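Local coordinates for protein amidase, hydantoinase/carbamoylase family (Paraburkholderia phymatum, PDB 6C0D) that probably hydrolyses N-carbamoyl-L-amino acids to the free amino acids as a zinc-binding homodimeric enzyme of the peptidase M20 family, at residues A[125-130]-A[187-192]; A[146-151]-A[373-378]; A[314-317]-A[323-326]; A[222-227]-A[249-254]. All coordinates share one frame; numbering follows the deposited sequence.

Contact 1. Residues A[125-130]-A[187-192]; sequences AVDVAS and KRQRAY
Asp127 and Gln189 mark the closest approach of the two backbones, with their CA atoms 8.6 Å apart; strand 83-88 lies between strands 125-130 and 189-198 and pairs with both in parallel, so only side chains span this gap. The carboxylate of Asp127 and the guanidinium of Arg188 arrive from opposite directions and meet end-on. The bond from Arg188 NH1 to Asp127 OD1, 2.9 Å, is almost straight at 176°. Arg188 NH2 reaches Asp127 OD2 at 2.7 Å. Both oxygens use their syn lone pairs and the two flat groups are nearly coplanar, which fixes the rotation of each. Arg188 gets there with CG anti to its backbone N (chi1 172°) and a fully extended chain up to NE. Gln189 crosses the aspartate at about a right angle, its amide turned 72° from the carboxylate, and NE2 meets Asp127 OD2 at 2.9 Å nearly along the C-O bond. OD2 accepts twice, while OD1 also receives the backbone N of Ser77; four donors surround one buried carboxylate, which probably favours its charged form. The other end of the amide is held too, Gln189 OE1 taking the backbone N of Asp185. Ala125 CB adds a looser touch, 4.2 Å from Arg188 NH1. A bidentate salt bridge to a buried aspartate joins the residue leading into strand 189-198 to the next-but-one strand, 125-130, in the parallel part of the M20 catalytic-domain sheet.

Contact 2. Residues A[146-151]-A[373-378]; sequences SFVGDA and AQHIPA. With EDO (1,2-ethanediol), chain I.
Val148 and His375 carry the apolar part of this contact, at the closest backbone point, where their CA atoms are 6.9 Å apart. The valine lies over one face of the imidazole in a CH-pi contact: its CB stands 3.6 Å from the ring centroid of His375, 16° off the ring normal and displaced toward the rim. One branch stays above the same face, beyond the rim, with Val148 CG2 3.4 Å from His375 NE2. With CG anti to the carbonyl carbon (chi1 -63°), the histidine extends its ring across the valine. The direct polar contact is weak: His375 NE2 gives a bent hydrogen bond of 3.3 Å to Asp150 OD1, the carboxylate being turned 53° from the ring. A water in the imidazole plane joins the same two residues, 2.8 Å from Asp150 OD2 and 3.1 Å from His375 NE2. Just before Asp150 the helix closes in a Schellman motif, where Gly149 takes a positive phi and its N bonds Ser146 O at 3.2 Å. On the 373-378 loop, a 1,2-ethanediol, probably from the crystallisation liquor, donates from O1 to Ala373 O at 2.8 Å. Val148, in the last turn of helix 142-148, also packs on Val371 and Ile372 of helix 368-372, its carbonyl accepts from Arg186, and the loop with His375 leads past Tyr192 of strand 189-198 into strand 378-384.

Contact 3. Residues A[314-317]-A[323-326]; sequences DEWN and RAEL
Asn317, in the last turn of helix 299-317, presents its side-chain amide to the backbone of Ala324 and grips it with two hydrogen bonds. Ala324 N donates to Asn317 OD1 at 2.9 Å, nearly straight at 177°, in the carbonyl plane and on a lone pair. In return, Asn317 ND2 donates to Ala324 O, also at 2.9 Å, with the acceptor close to the amide plane but the donor tilted 24° from the plane of the peptide carbonyl. Together the two bonds fix the rotation of the amide. The same oxygen also grazes the neighbouring residue, Asn317 OD1 lying 3.7 Å from Arg323 CG. Beside this pair, Trp316 CD1 comes obliquely to Ala324 CB at 3.8 Å; its first torsion, trans at -178°, swings the indole away from the backbone N. Further out, the tryptophan is held by NE1 bonding Val322 O and by stacking on His320, both in the short connection between helix and strand. In one of its two conformers Arg323, bent near its middle, makes a long, tentative salt bridge within its own strand, NH1 standing 3.3 Å from Glu325 OE2. Arg323 and Glu325 bond strand 210-227 through their backbones, whereas Ala324 turns its N and O the other way. The asparagine amide therefore does for Ala324 what a peptide of a neighbouring strand would do, satisfying both backbone groups and tying the helix end to the strand that follows it.

Contact 4. Residues A[222-227]-A[249-254]; sequences FQLRFI and VAFIAH
Phe251, pointing from helix 244-262 to strand 210-227, is met by two strand side chains, Leu224 and Phe226. The two aromatic rings form an offset edge-to-face pair: the edge of Phe226 is directed at the face of Phe251, with planes at 64° and centroids 5.5 Å apart. It is the far corner of the Phe226 ring that does the touching, CZ lying 3.5 Å from Phe251 CB and 3.6 Å from Phe251 CG, so the edge is aimed at the root of the helix side chain and not at the centre of its ring. Leu224 uses one methyl. In one of its two deposited conformers Leu224 CD2 lies over a face of Phe251, beside the outer part of the ring and 3.3 Å from Phe251 CE2, a short distance doubtful for that reason. The leucine crosses the phenylalanine at about a right angle. A trans chi1 of -163° throws the Phe251 ring clear of the helix and carries it across to meet both strand residues. Leu312 and Val313 of helix 299-317 touch it as well, while Phe226 also packs on Ala247 and Leu248 one turn earlier on its partner helix. Val249 and Ile252 lie against Val249 of the second subunit. All three residues that meet are buried and apolar, so the join rests on dispersion and on the weak electrostatics of an aromatic edge against a face, in a core close to the dimer interface.

How the contacts relate
Contacts 1 and 2 belong to the catalytic part of the chain and touch through Tyr192 N and Pro377 O, a probable hydrogen bond. Contacts 3 and 4 lie together, with centres about 37 to 49 Å from those of contacts 1 and 2, in what is probably the lid and dimerisation domain of the M20 fold; their strands 323-328 and 210-227 are antiparallel neighbours, and both helices cover that sheet. Depth alone does not set the chemistry: of the two buried contacts, contact 1 pairs a buried aspartate on a strand with an arginine just before another, and contact 4 is apolar. Partly buried contacts 2 and 3 use a histidine face with water and an amide at a strand edge.

Contact 1. Residues A[125-130]-A[187-192]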
loop_
_atom_site.group_PDB
_atom_site.type_symbol
_atom_site.label_atom_id
_atom_site.label_comp_id
_atom_site.label_asym_id
_atom_site.label_seq_id
_atom_site.Cartn_x
_atom_site.Cartn_y
_atom_site.Cartn_z
ATOM N N ALA A 125 -8.505 -39.093 -36.800
ATOM C CA ALA A 125 -7.226 -38.569 -36.336
ATOM C C ALA A 125 -7.430 -37.644 -35.136
ATOM O O ALA A 125 -8.178 -36.663 -35.213
ATOM C CB ALA A 125 -6.505 -37.833 -37.470
ATOM N N VAL A 126 -6.755 -37.956 -34.027
ATOM C CA VAL A 126 -6.740 -37.112 -32.831
ATOM C C VAL A 126 -5.280 -36.847 -32.470
ATOM O O VAL A 126 -4.514 -37.798 -32.284
ATOM C CB VAL A 126 -7.462 -37.780 -31.650
ATOM C CG1 VAL A 126 -7.396 -36.863 -30.399
ATOM C CG2 VAL A 126 -8.917 -38.114 -32.032
ATOM N N ASP A 127 -4.892 -35.566 -32.408
ATOM C CA ASP A 127 -3.568 -35.135 -31.959
ATOM C C ASP A 127 -3.669 -34.693 -30.499
ATOM O O ASP A 127 -4.726 -34.238 -30.055
ATOM C CB ASP A 127 -3.019 -33.950 -32.779
ATOM C CG ASP A 127 -2.844 -34.243 -34.274
ATOM O OD1 ASP A 127 -2.788 -35.419 -34.710
ATOM O OD2 ASP A 127 -2.702 -33.251 -35.032
ATOM N N VAL A 128 -2.567 -34.820 -29.748
ATOM C CA VAL A 128 -2.554 -34.440 -28.336
ATOM C C VAL A 128 -1.402 -33.480 -28.076
ATOM O O VAL A 128 -0.276 -33.733 -28.513
ATOM C CB VAL A 128 -2.433 -35.689 -27.428
ATOM C CG1 VAL A 128 -2.464 -35.299 -25.961
ATOM C CG2 VAL A 128 -3.548 -36.681 -27.750
ATOM N N ALA A 129 -1.651 -32.417 -27.300
ATOM C CA ALA A 129 -0.621 -31.399 -27.100
ATOM C C ALA A 129 -0.478 -30.970 -25.645
ATOM O O ALA A 129 -1.474 -30.832 -24.925
ATOM C CB ALA A 129 -0.909 -30.145 -27.931
ATOM N N SER A 130 0.771 -30.724 -25.236
ATOM C CA SER A 130 1.085 -29.920 -24.052
ATOM C C SER A 130 1.896 -28.719 -24.526
ATOM O O SER A 130 3.099 -28.845 -24.789
ATOM C CB SER A 130 1.853 -30.721 -22.999
ATOM O OG SER A 130 2.270 -29.864 -21.939
ATOM N N LYS A 187 -4.736 -27.123 -43.283
ATOM C CA LYS A 187 -5.495 -28.043 -44.123
ATOM C C LYS A 187 -5.873 -29.317 -43.362
ATOM O O LYS A 187 -6.947 -29.881 -43.600
ATOM C CB LYS A 187 -4.705 -28.397 -45.383
ATOM N N ARG A 188 -5.019 -29.772 -42.441
ATOM C CA ARG A 188 -5.220 -31.026 -41.717
ATOM C C ARG A 188 -5.913 -30.845 -40.365
ATOM O O ARG A 188 -6.866 -31.568 -40.062
ATOM C CB ARG A 188 -3.863 -31.726 -41.525
ATOM C CG ARG A 188 -3.882 -32.948 -40.613
ATOM C CD ARG A 188 -2.519 -33.656 -40.550
ATOM N NE ARG A 188 -2.665 -34.784 -39.645
ATOM C CZ ARG A 188 -2.617 -34.680 -38.318
ATOM N NH1 ARG A 188 -2.847 -35.747 -37.562
ATOM N NH2 ARG A 188 -2.343 -33.511 -37.740
ATOM N N GLN A 189 -5.436 -29.914 -39.529
ATOM C CA GLN A 189 -5.934 -29.734 -38.160
ATOM C C GLN A 189 -7.100 -28.754 -38.181
ATOM O O GLN A 189 -6.911 -27.551 -38.389
ATOM C CB GLN A 189 -4.790 -29.258 -37.265
ATOM C CG GLN A 189 -3.746 -30.375 -37.093
ATOM C CD GLN A 189 -2.368 -29.884 -36.705
ATOM O OE1 GLN A 189 -1.905 -28.866 -37.206
ATOM N NE2 GLN A 189 -1.699 -30.618 -35.808
ATOM N N ARG A 190 -8.314 -29.267 -37.975
ATOM C CA ARG A 190 -9.490 -28.453 -38.239
ATOM C C ARG A 190 -10.252 -28.038 -36.990
ATOM O O ARG A 190 -11.200 -27.250 -37.110
ATOM C CB ARG A 190 -10.450 -29.183 -39.184
ATOM C CG ARG A 190 -9.890 -29.412 -40.591
ATOM C CD ARG A 190 -9.421 -28.120 -41.244
ATOM N NE ARG A 190 -10.426 -27.059 -41.215
ATOM C CZ ARG A 190 -10.189 -25.821 -40.793
ATOM N NH1 ARG A 190 -8.978 -25.484 -40.372
ATOM N NH2 ARG A 190 -11.157 -24.915 -40.801
ATOM N N ALA A 191 -9.851 -28.505 -35.813
ATOM C CA ALA A 191 -10.554 -28.137 -34.586
ATOM C C ALA A 191 -9.630 -28.373 -33.406
ATOM O O ALA A 191 -8.754 -29.235 -33.463
ATOM C CB ALA A 191 -11.838 -28.949 -34.407
ATOM N N TYR A 192 -9.840 -27.593 -32.338
ATOM C CA TYR A 192 -9.050 -27.701 -31.112
ATOM C C TYR A 192 -9.995 -27.744 -29.915
ATOM O O TYR A 192 -10.914 -26.924 -29.828
ATOM C CB TYR A 192 -8.080 -26.508 -30.987
ATOM C CG TYR A 192 -7.330 -26.442 -29.667
ATOM C CD1 TYR A 192 -7.604 -25.447 -28.734
ATOM C CD2 TYR A 192 -6.346 -27.374 -29.365
ATOM C CE1 TYR A 192 -6.905 -25.387 -27.517
ATOM C CE2 TYR A 192 -5.662 -27.342 -28.157
ATOM C CZ TYR A 192 -5.943 -26.332 -27.244
ATOM O OH TYR A 192 -5.235 -26.281 -26.068
#

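Contact 2. Residues A[146-151]-A[373-378]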
loop_
_atom_site.group_PDB
_atom_site.type_symbol
_atom_site.label_atom_id
_atom_site.label_comp_id
_atom_site.label_asym_id
_atom_site.label_seq_id
_atom_site.Cartn_x
_atom_site.Cartn_y
_atom_site.Cartn_z
ATOM N N SER A 146 3.887 -20.362 -30.879
ATOM C CA SER A 146 4.780 -21.036 -31.819
ATOM C C SER A 146 3.999 -21.930 -32.768
ATOM O O SER A 146 4.252 -21.942 -33.974
ATOM C CB SER A 146 5.814 -21.865 -31.060
ATOM O OG SER A 146 6.608 -22.626 -31.954
ATOM N N PHE A 147 3.040 -22.678 -32.231
ATOM C CA PHE A 147 2.246 -23.606 -33.033
ATOM C C PHE A 147 1.494 -22.888 -34.151
ATOM O O PHE A 147 1.551 -23.297 -35.319
ATOM C CB PHE A 147 1.280 -24.343 -32.110
ATOM C CG PHE A 147 0.380 -25.317 -32.812
ATOM C CD1 PHE A 147 0.904 -26.449 -33.418
ATOM C CD2 PHE A 147 -0.994 -25.114 -32.840
ATOM C CE1 PHE A 147 0.071 -27.359 -34.055
ATOM C CE2 PHE A 147 -1.828 -26.008 -33.474
ATOM C CZ PHE A 147 -1.297 -27.138 -34.085
ATOM N N VAL A 148 0.787 -21.800 -33.820
ATOM C CA VAL A 148 0.004 -21.097 -34.840
ATOM C C VAL A 148 0.842 -20.162 -35.688
ATOM O O VAL A 148 0.308 -19.532 -36.613
ATOM C CB VAL A 148 -1.173 -20.307 -34.221
ATOM C CG1 VAL A 148 -2.031 -21.234 -33.346
ATOM C CG2 VAL A 148 -0.683 -19.119 -33.423
ATOM N N GLY A 149 2.139 -20.052 -35.419
ATOM C CA GLY A 149 2.973 -19.192 -36.236
ATOM C C GLY A 149 2.946 -17.728 -35.866
ATOM O O GLY A 149 3.388 -16.897 -36.664
ATOM N N ASP A 150 2.424 -17.377 -34.688
ATOM C CA ASP A 150 2.552 -16.019 -34.172
ATOM C C ASP A 150 4.025 -15.702 -33.902
ATOM O O ASP A 150 4.878 -16.593 -33.833
ATOM C CB ASP A 150 1.728 -15.839 -32.890
ATOM C CG ASP A 150 0.219 -15.777 -33.146
ATOM O OD1 ASP A 150 -0.206 -15.661 -34.313
ATOM O OD2 ASP A 150 -0.557 -15.849 -32.159
ATOM N N ALA A 151 4.327 -14.413 -33.744
ATOM C CA ALA A 151 5.715 -13.986 -33.578
ATOM C C ALA A 151 6.302 -14.498 -32.263
ATOM O O ALA A 151 5.716 -14.307 -31.192
ATOM C CB ALA A 151 5.810 -12.461 -33.634
ATOM N N ALA A 373 -7.699 -20.221 -31.074
ATOM C CA ALA A 373 -9.022 -19.923 -31.627
ATOM C C ALA A 373 -8.987 -18.880 -32.733
ATOM O O ALA A 373 -9.921 -18.822 -33.546
ATOM C CB ALA A 373 -9.971 -19.441 -30.522
ATOM N N GLN A 374 -7.956 -18.044 -32.774
ATOM C CA GLN A 374 -7.852 -17.040 -33.819
ATOM C C GLN A 374 -7.408 -17.639 -35.153
ATOM O O GLN A 374 -7.414 -16.930 -36.163
ATOM C CB GLN A 374 -6.909 -15.924 -33.334
ATOM C CG GLN A 374 -7.318 -15.404 -31.915
ATOM C CD GLN A 374 -6.388 -14.346 -31.311
ATOM O OE1 GLN A 374 -5.740 -13.585 -32.028
ATOM N NE2 GLN A 374 -6.341 -14.287 -29.969
ATOM N N HIS A 375 -7.058 -18.931 -35.183
ATOM C CA HIS A 375 -6.558 -19.587 -36.389
ATOM C C HIS A 375 -7.395 -20.766 -36.845
ATOM O O HIS A 375 -7.541 -20.975 -38.051
ATOM C CB HIS A 375 -5.115 -20.053 -36.167
ATOM C CG HIS A 375 -4.172 -18.923 -35.914
ATOM N ND1 HIS A 375 -3.422 -18.342 -36.913
ATOM C CD2 HIS A 375 -3.894 -18.234 -34.782
ATOM C CE1 HIS A 375 -2.707 -17.353 -36.404
ATOM N NE2 HIS A 375 -2.979 -17.265 -35.114
ATOM N N ILE A 376 -7.911 -21.567 -35.917
ATOM C CA ILE A 376 -8.811 -22.668 -36.246
ATOM C C ILE A 376 -9.930 -22.700 -35.215
ATOM O O ILE A 376 -9.803 -22.127 -34.121
ATOM C CB ILE A 376 -8.084 -24.031 -36.271
ATOM C CG1 ILE A 376 -7.490 -24.349 -34.891
ATOM C CG2 ILE A 376 -7.033 -24.099 -37.413
ATOM C CD1 ILE A 376 -7.000 -25.794 -34.797
ATOM N N PRO A 377 -11.046 -23.359 -35.547
ATOM C CA PRO A 377 -12.134 -23.524 -34.568
ATOM C C PRO A 377 -11.629 -24.108 -33.257
ATOM O O PRO A 377 -10.993 -25.156 -33.243
ATOM C CB PRO A 377 -13.082 -24.505 -35.275
ATOM C CG PRO A 377 -12.899 -24.180 -36.755
ATOM C CD PRO A 377 -11.418 -23.894 -36.884
ATOM N N ALA A 378 -11.949 -23.442 -32.139
ATOM C CA ALA A 378 -11.518 -23.903 -30.821
ATOM C C ALA A 378 -12.693 -23.922 -29.849
ATOM O O ALA A 378 -13.672 -23.188 -30.013
ATOM C CB ALA A 378 -10.414 -22.993 -30.258
HETATM C C1 EDO I . -10.646 -19.661 -36.676
HETATM O O1 EDO I . -11.144 -18.471 -36.065
HETATM C C2 EDO I . -11.703 -20.253 -37.602
HETATM O O2 EDO I . -12.940 -20.357 -36.890
HETATM O O HOH W 1 -3.388 -15.972 -32.354
HETATM O O HOH W 2 -2.840 -13.604 -33.952
#

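Contact 3. Residues A[314-317]-A[323-326]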
loop_
_atom_site.group_PDB
_atom_site.type_symbol
_atom_site.label_atom_id
_atom_site.label_comp_id
_atom_site.label_asym_id
_atom_site.label_seq_id
_atom_site.Cartn_x
_atom_site.Cartn_y
_atom_site.Cartn_z
ATOM N N ASP A 314 -11.336 12.633 -16.844
ATOM C CA ASP A 314 -11.532 13.989 -17.357
ATOM C C ASP A 314 -12.506 14.773 -16.485
ATOM O O ASP A 314 -12.291 15.961 -16.217
ATOM C CB ASP A 314 -12.036 13.955 -18.801
ATOM C CG ASP A 314 -10.989 13.465 -19.784
ATOM O OD1 ASP A 314 -9.796 13.442 -19.426
ATOM O OD2 ASP A 314 -11.359 13.105 -20.923
ATOM N N GLU A 315 -13.589 14.131 -16.034
ATOM C CA GLU A 315 -14.522 14.814 -15.135
ATOM C C GLU A 315 -13.855 15.166 -13.815
ATOM O O GLU A 315 -13.998 16.287 -13.309
ATOM C CB GLU A 315 -15.748 13.946 -14.874
ATOM C CG GLU A 315 -16.625 13.719 -16.087
ATOM C CD GLU A 315 -17.569 12.544 -15.884
ATOM O OE1 GLU A 315 -17.760 12.133 -14.714
ATOM O OE2 GLU A 315 -18.105 12.025 -16.890
ATOM N N TRP A 316 -13.134 14.208 -13.229
ATOM C CA TRP A 316 -12.407 14.474 -11.993
ATOM C C TRP A 316 -11.495 15.687 -12.156
ATOM O O TRP A 316 -11.503 16.608 -11.328
ATOM C CB TRP A 316 -11.602 13.231 -11.571
ATOM C CG TRP A 316 -10.890 13.460 -10.282
ATOM C CD1 TRP A 316 -9.673 14.077 -10.096
ATOM C CD2 TRP A 316 -11.380 13.139 -8.977
ATOM N NE1 TRP A 316 -9.375 14.143 -8.739
ATOM C CE2 TRP A 316 -10.411 13.579 -8.040
ATOM C CE3 TRP A 316 -12.539 12.508 -8.508
ATOM C CZ2 TRP A 316 -10.574 13.413 -6.669
ATOM C CZ3 TRP A 316 -12.703 12.354 -7.138
ATOM C CH2 TRP A 316 -11.725 12.804 -6.237
ATOM N N ASN A 317 -10.723 15.717 -13.242
ATOM C CA ASN A 317 -9.753 16.789 -13.445
ATOM C C ASN A 317 -10.392 18.130 -13.765
ATOM O O ASN A 317 -9.689 19.153 -13.765
ATOM C CB ASN A 317 -8.789 16.378 -14.563
ATOM C CG ASN A 317 -7.781 15.362 -14.065
ATOM O OD1 ASN A 317 -7.494 15.332 -12.874
ATOM N ND2 ASN A 317 -7.269 14.520 -14.946
ATOM N N ARG A 323 -4.959 16.101 -8.848
ATOM C CA ARG A 323 -5.012 15.705 -10.250
ATOM C C ARG A 323 -4.979 14.188 -10.384
ATOM O O ARG A 323 -4.250 13.510 -9.666
ATOM C CB ARG A 323 -3.842 16.308 -11.025
ATOM C CG ARG A 323 -3.813 15.899 -12.503
ATOM C CD ARG A 323 -2.754 16.691 -13.265
ATOM N NE ARG A 323 -1.436 16.597 -12.640
ATOM C CZ ARG A 323 -0.526 15.677 -12.951
ATOM N NH1 ARG A 323 -0.790 14.769 -13.878
ATOM N NH2 ARG A 323 0.647 15.663 -12.338
ATOM N N ALA A 324 -5.767 13.658 -11.330
ATOM C CA ALA A 324 -5.792 12.235 -11.650
ATOM C C ALA A 324 -5.101 11.975 -12.984
ATOM O O ALA A 324 -5.196 12.772 -13.923
ATOM C CB ALA A 324 -7.230 11.702 -11.715
ATOM N N GLU A 325 -4.416 10.833 -13.078
ATOM C CA GLU A 325 -3.619 10.530 -14.260
ATOM C C GLU A 325 -3.750 9.048 -14.578
ATOM O O GLU A 325 -3.382 8.204 -13.756
ATOM C CB GLU A 325 -2.159 10.905 -14.034
ATOM C CG GLU A 325 -1.257 10.611 -15.206
ATOM C CD GLU A 325 0.192 10.891 -14.871
ATOM O OE1 GLU A 325 1.078 10.272 -15.501
ATOM O OE2 GLU A 325 0.434 11.723 -13.965
ATOM N N LEU A 326 -4.268 8.730 -15.761
ATOM C CA LEU A 326 -4.557 7.350 -16.139
ATOM C C LEU A 326 -3.443 6.820 -17.029
ATOM O O LEU A 326 -3.074 7.472 -18.015
ATOM C CB LEU A 326 -5.897 7.275 -16.870
ATOM C CG LEU A 326 -6.431 5.901 -17.265
ATOM C CD1 LEU A 326 -6.850 5.126 -16.044
ATOM C CD2 LEU A 326 -7.592 6.076 -18.229
#

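Contact 4. Residues A[222-227]-A[249-254]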
loop_
_atom_site.group_PDB
_atom_site.type_symbol
_atom_site.label_atom_id
_atom_site.label_comp_id
_atom_site.label_asym_id
_atom_site.label_seq_id
_atom_site.Cartn_x
_atom_site.Cartn_y
_atom_site.Cartn_z
ATOM N N PHE A 222 -4.968 -0.883 -15.795
ATOM C CA PHE A 222 -4.558 0.511 -15.725
ATOM C C PHE A 222 -3.919 0.782 -14.376
ATOM O O PHE A 222 -4.256 0.142 -13.372
ATOM C CB PHE A 222 -5.741 1.470 -15.878
ATOM C CG PHE A 222 -6.369 1.451 -17.242
ATOM C CD1 PHE A 222 -5.944 2.335 -18.222
ATOM C CD2 PHE A 222 -7.410 0.581 -17.527
ATOM C CE1 PHE A 222 -6.524 2.331 -19.478
ATOM C CE2 PHE A 222 -7.989 0.559 -18.800
ATOM C CZ PHE A 222 -7.549 1.449 -19.766
ATOM N N GLN A 223 -3.009 1.748 -14.363
ATOM C CA GLN A 223 -2.647 2.431 -13.132
ATOM C C GLN A 223 -3.337 3.780 -13.131
ATOM O O GLN A 223 -3.421 4.454 -14.162
ATOM C CB GLN A 223 -1.142 2.658 -13.010
ATOM C CG GLN A 223 -0.304 1.446 -12.731
ATOM C CD GLN A 223 1.127 1.835 -12.428
ATOM O OE1 GLN A 223 1.424 3.012 -12.205
ATOM N NE2 GLN A 223 2.022 0.858 -12.422
ATOM N N LEU A 224 -3.830 4.178 -11.979
ATOM C CA LEU A 224 -4.426 5.492 -11.819
ATOM C C LEU A 224 -3.676 6.202 -10.707
ATOM O O LEU A 224 -3.678 5.736 -9.557
ATOM C CB LEU A 224 -5.911 5.368 -11.507
ATOM C CG LEU A 224 -6.678 6.673 -11.417
ATOM C CD1 LEU A 224 -6.632 7.443 -12.736
ATOM C CD2 LEU A 224 -8.073 6.301 -11.073
ATOM N N ARG A 225 -3.008 7.299 -11.057
ATOM C CA ARG A 225 -2.196 8.081 -10.132
ATOM C C ARG A 225 -2.944 9.332 -9.711
ATOM O O ARG A 225 -3.651 9.941 -10.520
ATOM C CB ARG A 225 -0.870 8.502 -10.774
ATOM C CG ARG A 225 0.096 7.378 -11.087
ATOM C CD ARG A 225 1.381 7.947 -11.701
ATOM N NE ARG A 225 2.334 6.898 -12.059
ATOM C CZ ARG A 225 3.296 7.037 -12.965
ATOM N NH1 ARG A 225 3.428 8.179 -13.623
ATOM N NH2 ARG A 225 4.115 6.025 -13.230
ATOM N N PHE A 226 -2.754 9.731 -8.454
ATOM C CA PHE A 226 -3.350 10.932 -7.890
ATOM C C PHE A 226 -2.227 11.794 -7.350
ATOM O O PHE A 226 -1.373 11.302 -6.606
ATOM C CB PHE A 226 -4.357 10.572 -6.793
ATOM C CG PHE A 226 -5.518 9.809 -7.330
ATOM C CD1 PHE A 226 -5.434 8.431 -7.506
ATOM C CD2 PHE A 226 -6.659 10.476 -7.747
ATOM C CE1 PHE A 226 -6.496 7.708 -8.051
ATOM C CE2 PHE A 226 -7.733 9.763 -8.298
ATOM C CZ PHE A 226 -7.644 8.376 -8.451
ATOM N N ILE A 227 -2.195 13.056 -7.771
ATOM C CA ILE A 227 -1.110 13.956 -7.411
ATOM C C ILE A 227 -1.716 15.089 -6.612
ATOM O O ILE A 227 -2.432 15.935 -7.164
ATOM C CB ILE A 227 -0.355 14.488 -8.634
ATOM C CG1 ILE A 227 0.274 13.337 -9.444
ATOM C CG2 ILE A 227 0.731 15.442 -8.176
ATOM C CD1 ILE A 227 -0.659 12.718 -10.467
ATOM N N VAL A 249 -9.628 7.171 -2.914
ATOM C CA VAL A 249 -10.742 6.413 -2.348
ATOM C C VAL A 249 -12.065 6.911 -2.914
ATOM O O VAL A 249 -12.975 6.133 -3.230
ATOM C CB VAL A 249 -10.691 6.523 -0.808
ATOM C CG1 VAL A 249 -12.038 6.232 -0.177
ATOM C CG2 VAL A 249 -9.606 5.615 -0.249
ATOM N N ALA A 250 -12.201 8.237 -3.034
ATOM C CA ALA A 250 -13.417 8.794 -3.626
ATOM C C ALA A 250 -13.557 8.346 -5.079
ATOM O O ALA A 250 -14.661 8.058 -5.556
ATOM C CB ALA A 250 -13.376 10.325 -3.561
ATOM N N PHE A 251 -12.444 8.289 -5.794
ATOM C CA PHE A 251 -12.494 7.921 -7.202
ATOM C C PHE A 251 -12.965 6.483 -7.372
ATOM O O PHE A 251 -13.693 6.180 -8.321
ATOM C CB PHE A 251 -11.123 8.133 -7.841
ATOM C CG PHE A 251 -11.165 8.181 -9.366
ATOM C CD1 PHE A 251 -11.203 9.399 -10.033
ATOM C CD2 PHE A 251 -11.225 7.015 -10.105
ATOM C CE1 PHE A 251 -11.259 9.451 -11.440
ATOM C CE2 PHE A 251 -11.297 7.066 -11.515
ATOM C CZ PHE A 251 -11.306 8.275 -12.165
ATOM N N ILE A 252 -12.593 5.590 -6.456
ATOM C CA ILE A 252 -13.024 4.201 -6.597
ATOM C C ILE A 252 -14.542 4.121 -6.580
ATOM O O ILE A 252 -15.141 3.340 -7.330
ATOM C CB ILE A 252 -12.383 3.316 -5.509
ATOM C CG1 ILE A 252 -10.885 3.144 -5.797
ATOM C CG2 ILE A 252 -13.067 1.916 -5.459
ATOM C CD1 ILE A 252 -10.101 2.395 -4.658
ATOM N N ALA A 253 -15.198 4.945 -5.752
ATOM C CA ALA A 253 -16.660 4.919 -5.746
ATOM C C ALA A 253 -17.220 5.361 -7.091
ATOM O O ALA A 253 -18.256 4.851 -7.528
ATOM C CB ALA A 253 -17.228 5.794 -4.622
ATOM N N HIS A 254 -16.569 6.328 -7.755
ATOM C CA HIS A 254 -17.012 6.692 -9.104
ATOM C C HIS A 254 -16.847 5.538 -10.083
ATOM O O HIS A 254 -17.699 5.337 -10.960
ATOM C CB HIS A 254 -16.243 7.906 -9.617
ATOM C CG HIS A 254 -16.494 9.147 -8.825
ATOM N ND1 HIS A 254 -15.607 10.199 -8.794
ATOM C CD2 HIS A 254 -17.524 9.501 -8.024
ATOM C CE1 HIS A 254 -16.077 11.149 -8.003
ATOM N NE2 HIS A 254 -17.242 10.754 -7.529
#